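Local coordinates for cellulose binding domain-containing protein (Clostridium clariflavum, PDB 4B96) that probably binds cellulose through this calcium-containing family 3b carbohydrate-binding module, one part of a longer membrane-associated biomass-sensing protein, at residues L5-Y10 with W23-E28. Numbering follows the deposited sequence.
Sequences LKLKHY and WDFVIE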
# COMPACT_ATOMS: atom_id res chain seq x y z
N LEU A 5 2.64 -10.70 -4.11
CA LEU A 5 1.37 -10.53 -4.81
C LEU A 5 1.06 -9.07 -5.10
O LEU A 5 1.53 -8.16 -4.40
CB LEU A 5 0.20 -11.20 -4.06
CG LEU A 5 -0.57 -10.65 -2.88
CD1 LEU A 5 -1.47 -9.39 -3.20
CD2 LEU A 5 -1.49 -11.80 -2.43
N LYS A 6 0.26 -8.86 -6.15
CA LYS A 6 -0.21 -7.49 -6.50
C LYS A 6 -1.67 -7.63 -6.88
O LYS A 6 -2.11 -8.73 -7.23
CB LYS A 6 0.56 -6.92 -7.70
CG LYS A 6 2.09 -6.89 -7.45
CD LYS A 6 2.77 -6.13 -8.61
CE LYS A 6 4.26 -5.95 -8.36
NZ LYS A 6 4.90 -5.40 -9.59
N LEU A 7 -2.43 -6.55 -6.81
CA LEU A 7 -3.85 -6.63 -7.14
C LEU A 7 -4.18 -5.63 -8.27
O LEU A 7 -3.73 -4.47 -8.24
CB LEU A 7 -4.68 -6.27 -5.89
CG LEU A 7 -6.19 -6.21 -6.16
CD1 LEU A 7 -7.01 -6.64 -4.96
CD2 LEU A 7 -6.65 -4.78 -6.52
N LYS A 8 -5.01 -6.06 -9.22
CA LYS A 8 -5.55 -5.13 -10.23
C LYS A 8 -7.07 -5.15 -10.10
O LYS A 8 -7.62 -6.11 -9.61
CB LYS A 8 -5.20 -5.62 -11.65
CG LYS A 8 -3.72 -5.66 -11.99
CD LYS A 8 -3.54 -6.07 -13.50
CE LYS A 8 -2.11 -5.96 -13.95
NZ LYS A 8 -2.00 -6.31 -15.41
N HIS A 9 -7.73 -4.07 -10.51
CA HIS A 9 -9.17 -3.96 -10.34
C HIS A 9 -9.71 -3.32 -11.59
O HIS A 9 -8.99 -2.52 -12.24
CB HIS A 9 -9.46 -3.08 -9.13
CG HIS A 9 -10.87 -2.57 -9.03
ND1 HIS A 9 -11.97 -3.42 -8.99
CD2 HIS A 9 -11.36 -1.30 -8.90
CE1 HIS A 9 -13.07 -2.69 -8.86
NE2 HIS A 9 -12.73 -1.41 -8.81
N TYR A 10 -10.95 -3.66 -11.93
CA TYR A 10 -11.62 -2.94 -12.98
C TYR A 10 -13.05 -2.79 -12.58
O TYR A 10 -13.69 -3.72 -12.12
CB TYR A 10 -11.55 -3.68 -14.35
CG TYR A 10 -12.33 -2.90 -15.40
CD1 TYR A 10 -12.07 -1.53 -15.59
CD2 TYR A 10 -13.36 -3.49 -16.15
CE1 TYR A 10 -12.77 -0.78 -16.50
CE2 TYR A 10 -14.07 -2.74 -17.10
CZ TYR A 10 -13.78 -1.39 -17.25
OH TYR A 10 -14.47 -0.60 -18.16
N TRP A 23 -16.75 -5.17 -7.85
CA TRP A 23 -15.49 -5.23 -7.11
C TRP A 23 -14.39 -6.02 -7.86
O TRP A 23 -13.35 -6.34 -7.27
CB TRP A 23 -15.75 -5.80 -5.74
CG TRP A 23 -16.70 -7.04 -5.74
CD1 TRP A 23 -18.07 -7.06 -5.48
CD2 TRP A 23 -16.31 -8.39 -6.02
NE1 TRP A 23 -18.53 -8.37 -5.55
CE2 TRP A 23 -17.48 -9.19 -5.91
CE3 TRP A 23 -15.09 -9.00 -6.35
CZ2 TRP A 23 -17.44 -10.58 -6.12
CZ3 TRP A 23 -15.04 -10.37 -6.56
CH2 TRP A 23 -16.23 -11.15 -6.44
N ASP A 24 -14.63 -6.37 -9.13
CA ASP A 24 -13.74 -7.31 -9.86
C ASP A 24 -12.25 -7.06 -9.65
O ASP A 24 -11.74 -5.91 -9.87
CB ASP A 24 -13.90 -7.14 -11.36
CG ASP A 24 -15.33 -7.44 -11.84
OD1 ASP A 24 -16.26 -7.51 -10.99
OD2 ASP A 24 -15.47 -7.58 -13.07
N PHE A 25 -11.53 -8.13 -9.36
CA PHE A 25 -10.09 -8.01 -9.17
C PHE A 25 -9.34 -9.19 -9.73
O PHE A 25 -9.92 -10.27 -9.98
CB PHE A 25 -9.74 -7.79 -7.70
CG PHE A 25 -10.19 -8.91 -6.78
CD1 PHE A 25 -9.35 -10.00 -6.54
CD2 PHE A 25 -11.41 -8.80 -6.06
CE1 PHE A 25 -9.73 -11.03 -5.67
CE2 PHE A 25 -11.79 -9.81 -5.16
CZ PHE A 25 -10.96 -10.96 -5.00
N VAL A 26 -8.04 -8.96 -9.93
CA VAL A 26 -7.11 -10.01 -10.29
C VAL A 26 -5.99 -9.98 -9.25
O VAL A 26 -5.39 -8.95 -9.00
CB VAL A 26 -6.48 -9.75 -11.68
CG1 VAL A 26 -5.49 -10.90 -12.05
CG2 VAL A 26 -7.59 -9.62 -12.73
N ILE A 27 -5.75 -11.10 -8.60
CA ILE A 27 -4.59 -11.17 -7.73
C ILE A 27 -3.54 -11.85 -8.54
O ILE A 27 -3.76 -12.98 -9.00
CB ILE A 27 -4.80 -12.07 -6.53
CG1 ILE A 27 -5.94 -11.58 -5.65
CG2 ILE A 27 -3.48 -12.22 -5.71
CD1 ILE A 27 -6.24 -12.54 -4.57
N GLU A 28 -2.40 -11.20 -8.69
CA GLU A 28 -1.28 -11.74 -9.41
C GLU A 28 -0.30 -12.35 -8.39
O GLU A 28 -0.05 -11.77 -7.32
CB GLU A 28 -0.59 -10.63 -10.22
CG GLU A 28 -1.46 -9.96 -11.27
CD GLU A 28 -0.67 -9.04 -12.22
OE1 GLU A 28 0.29 -8.40 -11.76
OE2 GLU A 28 -0.99 -8.95 -13.43
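An antiparallel strand pairing in one sheet of the family 3 beta-sandwich joins Leu5-His9 to Phe25-Glu28, the two short axes running at 161°. Lys6 with Glu28 and Lys8 with Val26 are the hydrogen-bonded pairs; the return bonds Glu28 N to Lys6 O and Val26 N to Lys8 O each measure 2.9 Å. Leu7 with Ile27 and His9 with Phe25 are non-hydrogen-bonded pairs, and these four side chains share the sheet face turned to the sandwich interior, where Val138 and Met136 of the second sheet meet Leu7, His9 and Phe25. Leu7 crosses Phe25 at about a right angle, its CD1 4.0 Å from Phe25 CB.

Beyond the last bridge, Asp24 O receives two donors from opposite faces of its carbonyl plane. Tyr10 N lies 3.2 Å from Asp24 O, and His9 ND1 lies 2.7 Å from the same Asp24 O, 35° out of its carbonyl plane. With His9 CG anti to the backbone N (chi1 164°), the imidazole reaches back to the neighbouring strand, and the bond from ND1 to Asp24 O would restrain its rotation. The Asp24 carboxylate instead serves Arg22 and Gly105 N.

On the other face, the extended chain of Lys8 crosses that of Glu28, which has two conformers. In the one described, Lys8 NZ forms a long salt bridge of 3.5 Å to Glu28 OE2 and the Tyr132 hydroxyl bonds Glu28 OE1; both are doubtful as permanent links. Tyr132 also offers its ring to Lys8 as a cation-pi partner. With strands 131-132 and 100-109 flanking the pair, the arrangement is that of interior strands in the CBM3 jelly-roll sandwich.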